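Local coordinates for sporulation inhibitor of replication protein SirA (Bacillus subtilis, PDB 4TPS), which inhibits the initiation of DNA replication during sporulation by acting on the initiator DnaA, whose domain I it can bind, which enforces diploidy, at residues R9-E18 with C131-R141; T59-H68 with F100-E108. All blocks are in the same frame, centred on the assembly; numbering follows the deposited sequence.

Contact 1: R9-E18 with C131-R141. With ACT (acetate ion), chain F.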
loop_
_atom_site.group_PDB
_atom_site.type_symbol
_atom_site.label_atom_id
_atom_site.label_comp_id
_atom_site.label_asym_id
_atom_site.label_seq_id
_atom_site.Cartn_x
_atom_site.Cartn_y
_atom_site.Cartn_z
ATOM N N ARG A 9 13.162 18.397 4.345
ATOM C CA ARG A 9 12.177 17.518 3.752
ATOM C C ARG A 9 12.373 16.077 4.246
ATOM O O ARG A 9 13.487 15.659 4.522
ATOM C CB ARG A 9 12.286 17.574 2.214
ATOM C CG ARG A 9 11.790 18.862 1.591
ATOM C CD ARG A 9 12.825 19.981 1.632
ATOM N NE ARG A 9 13.981 19.638 0.824
ATOM C CZ ARG A 9 15.064 20.396 0.723
ATOM N NH1 ARG A 9 16.070 20.039 -0.076
ATOM N NH2 ARG A 9 15.159 21.491 1.457
ATOM N N HIS A 10 11.260 15.359 4.434
ATOM C CA HIS A 10 11.322 13.973 4.916
ATOM C C HIS A 10 10.312 13.183 4.125
ATOM O O HIS A 10 9.094 13.389 4.264
ATOM C CB HIS A 10 10.990 13.937 6.404
ATOM C CG HIS A 10 11.134 12.578 7.031
ATOM N ND1 HIS A 10 10.832 12.321 8.361
ATOM C CD2 HIS A 10 11.659 11.435 6.546
ATOM C CE1 HIS A 10 11.138 11.055 8.630
ATOM N NE2 HIS A 10 11.642 10.508 7.543
ATOM N N TYR A 11 10.808 12.337 3.222
ATOM C CA TYR A 11 9.914 11.565 2.342
ATOM C C TYR A 11 9.939 10.093 2.743
ATOM O O TYR A 11 11.030 9.514 3.046
ATOM C CB TYR A 11 10.434 11.615 0.919
ATOM C CG TYR A 11 10.583 12.948 0.346
ATOM C CD1 TYR A 11 9.528 13.599 -0.242
ATOM C CD2 TYR A 11 11.844 13.603 0.408
ATOM C CE1 TYR A 11 9.705 14.858 -0.793
ATOM C CE2 TYR A 11 12.030 14.821 -0.158
ATOM C CZ TYR A 11 10.978 15.455 -0.753
ATOM O OH TYR A 11 11.268 16.702 -1.309
ATOM N N TYR A 12 8.753 9.484 2.729
ATOM C CA TYR A 12 8.605 8.030 2.758
ATOM C C TYR A 12 8.216 7.625 1.339
ATOM O O TYR A 12 7.261 8.181 0.762
ATOM C CB TYR A 12 7.541 7.663 3.767
ATOM C CG TYR A 12 7.935 7.951 5.177
ATOM C CD1 TYR A 12 7.791 9.193 5.696
ATOM C CD2 TYR A 12 8.425 6.967 5.993
ATOM C CE1 TYR A 12 8.119 9.469 7.025
ATOM C CE2 TYR A 12 8.760 7.216 7.278
ATOM C CZ TYR A 12 8.597 8.478 7.818
ATOM O OH TYR A 12 9.009 8.662 9.165
ATOM N N THR A 13 9.002 6.711 0.768
ATOM C CA THR A 13 8.871 6.345 -0.637
ATOM C C THR A 13 8.661 4.855 -0.735
ATOM O O THR A 13 9.396 4.067 -0.127
ATOM C CB THR A 13 10.067 6.811 -1.435
ATOM O OG1 THR A 13 10.263 8.222 -1.265
ATOM C CG2 THR A 13 9.898 6.573 -2.912
ATOM N N TYR A 14 7.546 4.483 -1.385
ATOM C CA TYR A 14 7.213 3.051 -1.603
ATOM C C TYR A 14 7.113 2.734 -3.087
ATOM O O TYR A 14 6.806 3.598 -3.902
ATOM C CB TYR A 14 5.861 2.725 -0.928
ATOM C CG TYR A 14 5.899 2.679 0.576
ATOM C CD1 TYR A 14 5.775 3.851 1.338
ATOM C CD2 TYR A 14 5.954 1.480 1.236
ATOM C CE1 TYR A 14 5.744 3.794 2.722
ATOM C CE2 TYR A 14 5.929 1.403 2.635
ATOM C CZ TYR A 14 5.842 2.567 3.370
ATOM O OH TYR A 14 5.818 2.520 4.714
ATOM N N LEU A 15 7.419 1.469 -3.405
ATOM C CA LEU A 15 7.325 0.931 -4.745
ATOM C C LEU A 15 5.937 0.270 -4.861
ATOM O O LEU A 15 5.691 -0.798 -4.249
ATOM C CB LEU A 15 8.431 -0.078 -4.968
ATOM C CG LEU A 15 8.559 -0.601 -6.382
ATOM C CD1 LEU A 15 8.605 0.514 -7.397
ATOM C CD2 LEU A 15 9.755 -1.531 -6.518
ATOM N N ILE A 16 5.033 0.943 -5.541
ATOM C CA ILE A 16 3.608 0.527 -5.585
ATOM C C ILE A 16 3.437 -0.528 -6.698
ATOM O O ILE A 16 3.997 -0.424 -7.784
ATOM C CB ILE A 16 2.666 1.720 -5.861
ATOM C CG1 ILE A 16 2.913 2.892 -4.902
ATOM C CG2 ILE A 16 1.189 1.284 -5.848
ATOM C CD1 ILE A 16 2.797 2.529 -3.454
ATOM N N LYS A 17 2.666 -1.581 -6.397
ATOM C CA LYS A 17 2.334 -2.532 -7.424
ATOM C C LYS A 17 1.497 -1.908 -8.497
ATOM O O LYS A 17 0.575 -1.082 -8.253
ATOM C CB LYS A 17 1.621 -3.717 -6.810
ATOM C CG LYS A 17 2.473 -4.640 -5.953
ATOM C CD LYS A 17 1.680 -5.817 -5.430
ATOM C CE LYS A 17 2.500 -6.853 -4.669
ATOM N NZ LYS A 17 1.566 -7.887 -4.155
ATOM N N GLU A 18 1.809 -2.312 -9.727
ATOM C CA GLU A 18 1.110 -1.864 -10.915
ATOM C C GLU A 18 -0.426 -1.894 -10.815
ATOM O O GLU A 18 -1.100 -0.949 -11.183
ATOM C CB GLU A 18 1.566 -2.772 -12.073
ATOM C CG GLU A 18 2.938 -2.388 -12.620
ATOM C CD GLU A 18 4.184 -2.933 -11.918
ATOM O OE1 GLU A 18 4.101 -3.350 -10.744
ATOM O OE2 GLU A 18 5.281 -2.907 -12.561
ATOM N N CYS A 131 7.116 3.406 -10.719
ATOM C CA CYS A 131 6.122 3.119 -9.692
ATOM C C CYS A 131 6.465 3.566 -8.281
ATOM O O CYS A 131 5.780 3.112 -7.310
ATOM C CB CYS A 131 5.885 1.606 -9.645
ATOM S SG CYS A 131 5.154 1.029 -11.209
ATOM N N PHE A 132 7.486 4.423 -8.115
ATOM C CA PHE A 132 7.772 4.937 -6.761
ATOM C C PHE A 132 6.843 6.100 -6.466
ATOM O O PHE A 132 6.738 7.057 -7.212
ATOM C CB PHE A 132 9.215 5.378 -6.622
ATOM C CG PHE A 132 10.215 4.241 -6.553
ATOM C CD1 PHE A 132 10.330 3.491 -5.383
ATOM C CD2 PHE A 132 11.005 3.924 -7.648
ATOM C CE1 PHE A 132 11.252 2.465 -5.330
ATOM C CE2 PHE A 132 11.913 2.854 -7.603
ATOM C CZ PHE A 132 12.043 2.135 -6.444
ATOM N N LEU A 133 6.164 5.994 -5.343
ATOM C CA LEU A 133 5.343 7.058 -4.752
ATOM C C LEU A 133 6.031 7.655 -3.526
ATOM O O LEU A 133 6.287 6.959 -2.552
ATOM C CB LEU A 133 4.016 6.453 -4.347
ATOM C CG LEU A 133 2.943 7.423 -3.853
ATOM C CD1 LEU A 133 2.425 8.287 -5.036
ATOM C CD2 LEU A 133 1.768 6.633 -3.250
ATOM N N ALA A 134 6.389 8.937 -3.606
ATOM C CA ALA A 134 7.152 9.608 -2.540
ATOM C C ALA A 134 6.173 10.528 -1.798
ATOM O O ALA A 134 5.390 11.249 -2.425
ATOM C CB ALA A 134 8.251 10.476 -3.183
ATOM N N MET A 135 6.245 10.549 -0.466
ATOM C CA MET A 135 5.278 11.266 0.306
ATOM C C MET A 135 5.968 11.922 1.492
ATOM O O MET A 135 6.661 11.224 2.267
ATOM C CB MET A 135 4.294 10.260 0.880
ATOM C CG MET A 135 3.406 9.534 -0.156
ATOM S SD MET A 135 2.613 8.032 0.473
ATOM C CE MET A 135 3.949 6.866 0.386
ATOM N N ASP A 136 5.735 13.234 1.648
ATOM C CA ASP A 136 6.180 13.982 2.867
ATOM C C ASP A 136 4.921 14.296 3.678
ATOM O O ASP A 136 4.093 15.091 3.259
ATOM C CB ASP A 136 6.954 15.232 2.453
ATOM C CG ASP A 136 7.530 15.984 3.663
ATOM O OD1 ASP A 136 6.929 15.940 4.728
ATOM O OD2 ASP A 136 8.607 16.666 3.543
ATOM N N PHE A 137 4.776 13.631 4.827
ATOM C CA PHE A 137 3.611 13.748 5.674
ATOM C C PHE A 137 3.645 15.037 6.515
ATOM O O PHE A 137 2.665 15.372 7.149
ATOM C CB PHE A 137 3.555 12.562 6.654
ATOM C CG PHE A 137 3.482 11.218 5.975
ATOM C CD1 PHE A 137 2.433 10.928 5.089
ATOM C CD2 PHE A 137 4.417 10.288 6.190
ATOM C CE1 PHE A 137 2.374 9.730 4.433
ATOM C CE2 PHE A 137 4.368 9.083 5.526
ATOM C CZ PHE A 137 3.354 8.815 4.647
ATOM N N ASN A 138 4.786 15.720 6.509
ATOM C CA ASN A 138 4.913 16.990 7.227
ATOM C C ASN A 138 4.342 18.142 6.407
ATOM O O ASN A 138 3.662 19.010 6.917
ATOM C CB ASN A 138 6.379 17.312 7.582
ATOM C CG ASN A 138 7.091 16.217 8.392
ATOM O OD1 ASN A 138 8.348 16.107 8.380
ATOM N ND2 ASN A 138 6.338 15.490 9.174
ATOM N N SER A 139 4.662 18.168 5.122
ATOM C CA SER A 139 4.284 19.285 4.234
ATOM C C SER A 139 3.070 18.947 3.325
ATOM O O SER A 139 2.572 19.812 2.598
ATOM C CB SER A 139 5.496 19.532 3.362
ATOM O OG SER A 139 5.695 18.351 2.533
ATOM N N LYS A 140 2.662 17.670 3.321
ATOM C CA LYS A 140 1.522 17.187 2.467
ATOM C C LYS A 140 1.884 17.237 0.948
ATOM O O LYS A 140 1.058 17.406 0.121
ATOM C CB LYS A 140 0.203 17.944 2.776
ATOM C CG LYS A 140 -1.051 17.085 2.573
ATOM C CD LYS A 140 -2.348 17.763 3.100
ATOM C CE LYS A 140 -3.305 16.784 3.739
ATOM N NZ LYS A 140 -4.226 16.343 2.664
ATOM N N ARG A 141 3.164 17.071 0.636
ATOM C CA ARG A 141 3.673 16.992 -0.720
ATOM C C ARG A 141 3.829 15.529 -1.069
ATOM O O ARG A 141 4.456 14.789 -0.338
ATOM C CB ARG A 141 5.047 17.676 -0.863
ATOM C CG ARG A 141 5.007 19.152 -0.609
ATOM C CD ARG A 141 6.321 19.856 -0.813
ATOM N NE ARG A 141 7.023 19.525 -2.064
ATOM C CZ ARG A 141 8.180 18.839 -2.139
ATOM N NH1 ARG A 141 8.839 18.390 -1.015
ATOM N NH2 ARG A 141 8.713 18.609 -3.354
HETATM C C ACT F . 9.439 13.940 11.215
HETATM O O ACT F . 9.676 14.177 10.002
HETATM O OXT ACT F . 9.546 12.762 11.691
HETATM C CH3 ACT F . 9.003 15.060 12.132
HETATM O O HOH W 1 7.133 12.646 6.073
#
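On one face of the sheet, L15 lays its CD1 methyl squarely over the ring of F132, 3.8 Å from the ring centroid, a CH-pi contact that suits a branched leucine facing a flat phenylalanine. L15 reaches it with CG anti to the backbone N (chi1 -173°), and the same methyl meets CB of C131, whose SG carries a covalently linked beta-mercaptoethanol, probably from the crystallisation liquor. T13 and A134, both small, suit the close approach of their non-hydrogen-bonded pair (CA atoms 4.2 Å apart) on this face, though T13 OG1 is buried without a polar partner. The other face, where Y12, Y14, L133 and M135 point, is rich in aromatic rings: Y12 and F137 meet obliquely, planes at 37°, while Y14 CD1 touches the M135 CE methyl. At the far end the R141 guanidinium, turned 73° from the Y11 ring, gives a nearly straight bond from NH1 to Y11 OH (3.0 Å), a hydroxyl also bound to E118. D136 serves two backbones: its OD2 is met from above the carboxylate plane by H10 N at 3.1 Å, and its OD1 accepts from N138 N and S139 N. Backbone bonds such as Y12 N to M135 O, 2.8 Å, join the strands. The arrangement is an antiparallel pair within a mixed helix-and-strand fold, continued by an Asx turn at D136 and a G1 beta bulge where K140 and R141 face it.

Contact 2: T59-H68 with F100-E108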
loop_
_atom_site.group_PDB
_atom_site.type_symbol
_atom_site.label_atom_id
_atom_site.label_comp_id
_atom_site.label_asym_id
_atom_site.label_seq_id
_atom_site.Cartn_x
_atom_site.Cartn_y
_atom_site.Cartn_z
ATOM N N THR A 59 2.390 -3.029 -2.105
ATOM C CA THR A 59 3.720 -2.569 -2.403
ATOM C C THR A 59 4.651 -3.737 -2.721
ATOM O O THR A 59 4.386 -4.911 -2.368
ATOM C CB THR A 59 4.298 -1.721 -1.229
ATOM O OG1 THR A 59 4.410 -2.494 -0.042
ATOM C CG2 THR A 59 3.443 -0.510 -0.946
ATOM N N GLN A 60 5.776 -3.407 -3.367
ATOM C CA GLN A 60 6.814 -4.382 -3.733
ATOM C C GLN A 60 8.010 -4.204 -2.831
ATOM O O GLN A 60 8.300 -3.082 -2.402
ATOM C CB GLN A 60 7.279 -4.150 -5.183
ATOM C CG GLN A 60 6.117 -4.242 -6.165
ATOM C CD GLN A 60 6.555 -4.398 -7.609
ATOM O OE1 GLN A 60 7.641 -4.064 -7.959
ATOM N NE2 GLN A 60 5.689 -4.961 -8.435
ATOM N N PRO A 61 8.744 -5.281 -2.592
ATOM C CA PRO A 61 10.023 -5.136 -1.879
ATOM C C PRO A 61 10.968 -4.213 -2.683
ATOM O O PRO A 61 11.010 -4.258 -3.937
ATOM C CB PRO A 61 10.577 -6.554 -1.812
ATOM C CG PRO A 61 9.556 -7.450 -2.321
ATOM C CD PRO A 61 8.466 -6.673 -2.996
ATOM N N ILE A 62 11.754 -3.425 -1.962
ATOM C CA ILE A 62 12.755 -2.596 -2.660
ATOM C C ILE A 62 13.847 -3.552 -3.237
ATOM O O ILE A 62 14.245 -4.449 -2.569
ATOM C CB ILE A 62 13.369 -1.575 -1.677
ATOM C CG1 ILE A 62 12.292 -0.654 -1.037
ATOM C CG2 ILE A 62 14.457 -0.764 -2.343
ATOM C CD1 ILE A 62 11.378 0.084 -2.014
ATOM N N PRO A 63 14.295 -3.372 -4.500
ATOM C CA PRO A 63 15.325 -4.292 -5.056
ATOM C C PRO A 63 16.689 -3.829 -4.597
ATOM O O PRO A 63 17.315 -2.990 -5.224
ATOM C CB PRO A 63 15.107 -4.188 -6.596
ATOM C CG PRO A 63 14.533 -2.794 -6.750
ATOM C CD PRO A 63 13.728 -2.476 -5.526
ATOM N N ILE A 64 17.093 -4.330 -3.426
ATOM C CA ILE A 64 18.221 -3.721 -2.691
ATOM C C ILE A 64 19.518 -3.760 -3.506
ATOM O O ILE A 64 20.237 -2.743 -3.639
ATOM C CB ILE A 64 18.432 -4.402 -1.321
ATOM C CG1 ILE A 64 17.168 -4.268 -0.413
ATOM C CG2 ILE A 64 19.656 -3.809 -0.622
ATOM C CD1 ILE A 64 16.845 -2.873 0.024
ATOM N N LEU A 65 19.887 -4.942 -3.999
ATOM C CA LEU A 65 21.153 -5.041 -4.724
ATOM C C LEU A 65 21.169 -4.144 -6.002
ATOM O O LEU A 65 22.159 -3.442 -6.265
ATOM C CB LEU A 65 21.497 -6.481 -5.048
ATOM C CG LEU A 65 22.781 -6.648 -5.882
ATOM C CD1 LEU A 65 23.984 -6.092 -5.155
ATOM C CD2 LEU A 65 23.047 -8.096 -6.294
ATOM N N HIS A 66 20.055 -4.128 -6.725
ATOM C CA HIS A 66 19.900 -3.273 -7.885
ATOM C C HIS A 66 20.099 -1.797 -7.485
ATOM O O HIS A 66 20.802 -1.054 -8.142
ATOM C CB HIS A 66 18.530 -3.534 -8.511
ATOM C CG HIS A 66 18.276 -2.852 -9.819
ATOM N ND1 HIS A 66 19.216 -2.730 -10.817
ATOM C CD2 HIS A 66 17.146 -2.288 -10.310
ATOM C CE1 HIS A 66 18.691 -2.084 -11.839
ATOM N NE2 HIS A 66 17.431 -1.825 -11.571
ATOM N N MET A 67 19.473 -1.410 -6.386
ATOM C CA MET A 67 19.609 -0.010 -5.888
ATOM C C MET A 67 21.060 0.288 -5.560
ATOM O O MET A 67 21.544 1.367 -5.900
ATOM C CB MET A 67 18.698 0.239 -4.701
ATOM C CG MET A 67 17.249 0.420 -5.039
ATOM S SD MET A 67 16.963 1.675 -6.310
ATOM C CE MET A 67 17.756 3.030 -5.546
ATOM N N HIS A 68 21.741 -0.626 -4.842
ATOM C CA HIS A 68 23.116 -0.399 -4.463
ATOM C C HIS A 68 23.954 -0.129 -5.719
ATOM O O HIS A 68 24.765 0.805 -5.750
ATOM C CB HIS A 68 23.734 -1.581 -3.768
ATOM C CG HIS A 68 23.405 -1.704 -2.331
ATOM N ND1 HIS A 68 23.691 -0.722 -1.420
ATOM C CD2 HIS A 68 22.924 -2.748 -1.616
ATOM C CE1 HIS A 68 23.358 -1.126 -0.208
ATOM N NE2 HIS A 68 22.902 -2.357 -0.302
ATOM N N PHE A 100 19.585 8.843 2.417
ATOM C CA PHE A 100 18.736 7.809 1.749
ATOM C C PHE A 100 18.858 6.544 2.556
ATOM O O PHE A 100 19.987 6.075 2.815
ATOM C CB PHE A 100 19.250 7.627 0.321
ATOM C CG PHE A 100 18.570 6.521 -0.473
ATOM C CD1 PHE A 100 18.987 5.203 -0.338
ATOM C CD2 PHE A 100 17.565 6.824 -1.375
ATOM C CE1 PHE A 100 18.402 4.207 -1.101
ATOM C CE2 PHE A 100 16.998 5.815 -2.115
ATOM C CZ PHE A 100 17.422 4.514 -1.964
ATOM N N MET A 101 17.735 5.986 2.994
ATOM C CA MET A 101 17.732 4.732 3.739
ATOM C C MET A 101 16.782 3.740 3.043
ATOM O O MET A 101 15.628 4.058 2.803
ATOM C CB MET A 101 17.203 4.999 5.158
ATOM C CG MET A 101 17.948 6.130 5.868
ATOM S SD MET A 101 17.333 6.792 7.441
ATOM C CE MET A 101 18.515 5.940 8.521
ATOM N N MET A 102 17.255 2.541 2.736
ATOM C CA MET A 102 16.388 1.542 2.144
ATOM C C MET A 102 16.256 0.310 3.012
ATOM O O MET A 102 17.237 -0.318 3.378
ATOM C CB MET A 102 16.824 1.228 0.698
ATOM C CG MET A 102 18.134 0.621 0.518
ATOM S SD MET A 102 18.419 0.360 -1.255
ATOM C CE MET A 102 20.208 0.183 -1.130
ATOM N N LYS A 103 15.007 -0.084 3.266
ATOM C CA LYS A 103 14.726 -1.248 4.099
ATOM C C LYS A 103 13.447 -1.912 3.774
ATOM O O LYS A 103 12.395 -1.276 3.918
ATOM C CB LYS A 103 14.698 -0.861 5.598
ATOM C CG LYS A 103 14.850 -2.031 6.558
ATOM C CD LYS A 103 14.815 -1.491 7.988
ATOM C CE LYS A 103 14.698 -2.601 9.022
ATOM N NZ LYS A 103 16.009 -3.244 9.283
ATOM N N GLU A 104 13.492 -3.236 3.539
ATOM C CA GLU A 104 12.271 -3.995 3.280
ATOM C C GLU A 104 11.418 -3.401 2.126
ATOM O O GLU A 104 11.791 -3.569 0.928
ATOM C CB GLU A 104 11.520 -4.313 4.620
ATOM C CG GLU A 104 12.274 -5.435 5.361
ATOM C CD GLU A 104 12.097 -5.491 6.860
ATOM O OE1 GLU A 104 13.086 -5.820 7.559
ATOM O OE2 GLU A 104 10.968 -5.257 7.322
ATOM N N HIS A 105 10.284 -2.775 2.444
ATOM C CA HIS A 105 9.424 -2.217 1.433
ATOM C C HIS A 105 9.473 -0.734 1.443
ATOM O O HIS A 105 8.752 -0.149 0.689
ATOM C CB HIS A 105 7.902 -2.581 1.563
ATOM C CG HIS A 105 7.552 -3.980 1.181
ATOM N ND1 HIS A 105 6.399 -4.271 0.479
ATOM C CD2 HIS A 105 8.178 -5.162 1.391
ATOM C CE1 HIS A 105 6.305 -5.574 0.306
ATOM N NE2 HIS A 105 7.375 -6.138 0.843
ATOM N N MET A 106 10.371 -0.105 2.205
ATOM C CA MET A 106 10.267 1.356 2.350
ATOM C C MET A 106 11.643 1.972 2.048
ATOM O O MET A 106 12.666 1.424 2.470
ATOM C CB MET A 106 9.776 1.768 3.769
ATOM C CG MET A 106 9.952 3.238 4.232
ATOM S SD MET A 106 9.451 3.298 6.007
ATOM C CE MET A 106 11.000 2.826 6.777
ATOM N N ILE A 107 11.612 3.116 1.405
ATOM C CA ILE A 107 12.764 4.054 1.359
ATOM C C ILE A 107 12.426 5.335 2.134
ATOM O O ILE A 107 11.345 5.871 2.006
ATOM C CB ILE A 107 13.084 4.400 -0.109
ATOM C CG1 ILE A 107 13.739 3.178 -0.747
ATOM C CG2 ILE A 107 14.077 5.557 -0.202
ATOM C CD1 ILE A 107 13.802 3.249 -2.244
ATOM N N GLU A 108 13.373 5.847 2.908
ATOM C CA GLU A 108 13.153 7.092 3.606
ATOM C C GLU A 108 14.277 8.013 3.146
ATOM O O GLU A 108 15.454 7.617 3.086
ATOM C CB GLU A 108 13.270 6.940 5.081
ATOM C CG GLU A 108 12.084 6.581 5.872
ATOM C CD GLU A 108 12.354 6.804 7.358
ATOM O OE1 GLU A 108 12.483 7.949 7.900
ATOM O OE2 GLU A 108 12.504 5.796 7.972
HETATM O O HOH W 2 7.619 -0.577 -1.484
HETATM O O HOH W 3 13.755 -5.396 0.100
#
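H105 ND1 gives its proton to T59 OG1 at 2.7 Å, the hydroxyl lying close to the imidazole plane. T59 holds OG1 between its backbone N and carbonyl carbon (chi1 62°), where it meets the ring edge and also bonds to I55 O. Over one face of the same ring passes the backbone of Q60 and P61, with P61 N above its centre; a flat imidazole suits this place because its edge can bond while its face packs. An alanine in place of H105 would probably leave T59 OG1 without this donor and open a gap beneath P61. The second direct bond is between backbones: I62 N points in the carbonyl plane at E104 O, 2.9 Å away, and a water joins I62 O to that same oxygen.

Beyond these bonds the packing is apolar. I62 sets its CD1 against I107 CD1 (4.0 Å), and both isoleucines touch F132. M102, extended beyond CG, slides its thioether past the helix: SD lies 3.5 Å from M67 CB, CG meets I64 CD1, and the CE methyl stands over the centre of the H68 ring, 3.6 Å from the centroid. An unbranched, flexible methionine suits this reach along the helix, while H68 ND1 is held by Y87 OH. M67 bends its CE to F100 CZ, at 3.9 Å. A type II' turn from K103 to M106 closes a beta hairpin; the end of strand 96-103, the turn and, through I107, strand 106-113 pack against the first turns of helix 64-75 and the segment leading into it.

In the fold
Contacts 1 and 2 share one antiparallel sheet: strand 9-16 pairs with strand 132-136 in contact 1, and also with strand 59-60 and strand 106-113, whose start lies in contact 2. Contact 2 is nested along the chain within the loop that contact 1 closes. The two meet directly, H10 NE2 to E108 OE1 and L15 O to Q60 N. Both are partly buried, with 10 of 18 touching residues buried in contact 1 and 6 of 13 in contact 2; their centres lie about 5 and 8 Å from the centre of the chain. Contact 1 rests on regular backbone pairing, contact 2 on one backbone bond, a histidine-threonine bond, a bridging water and methionine-rich packing.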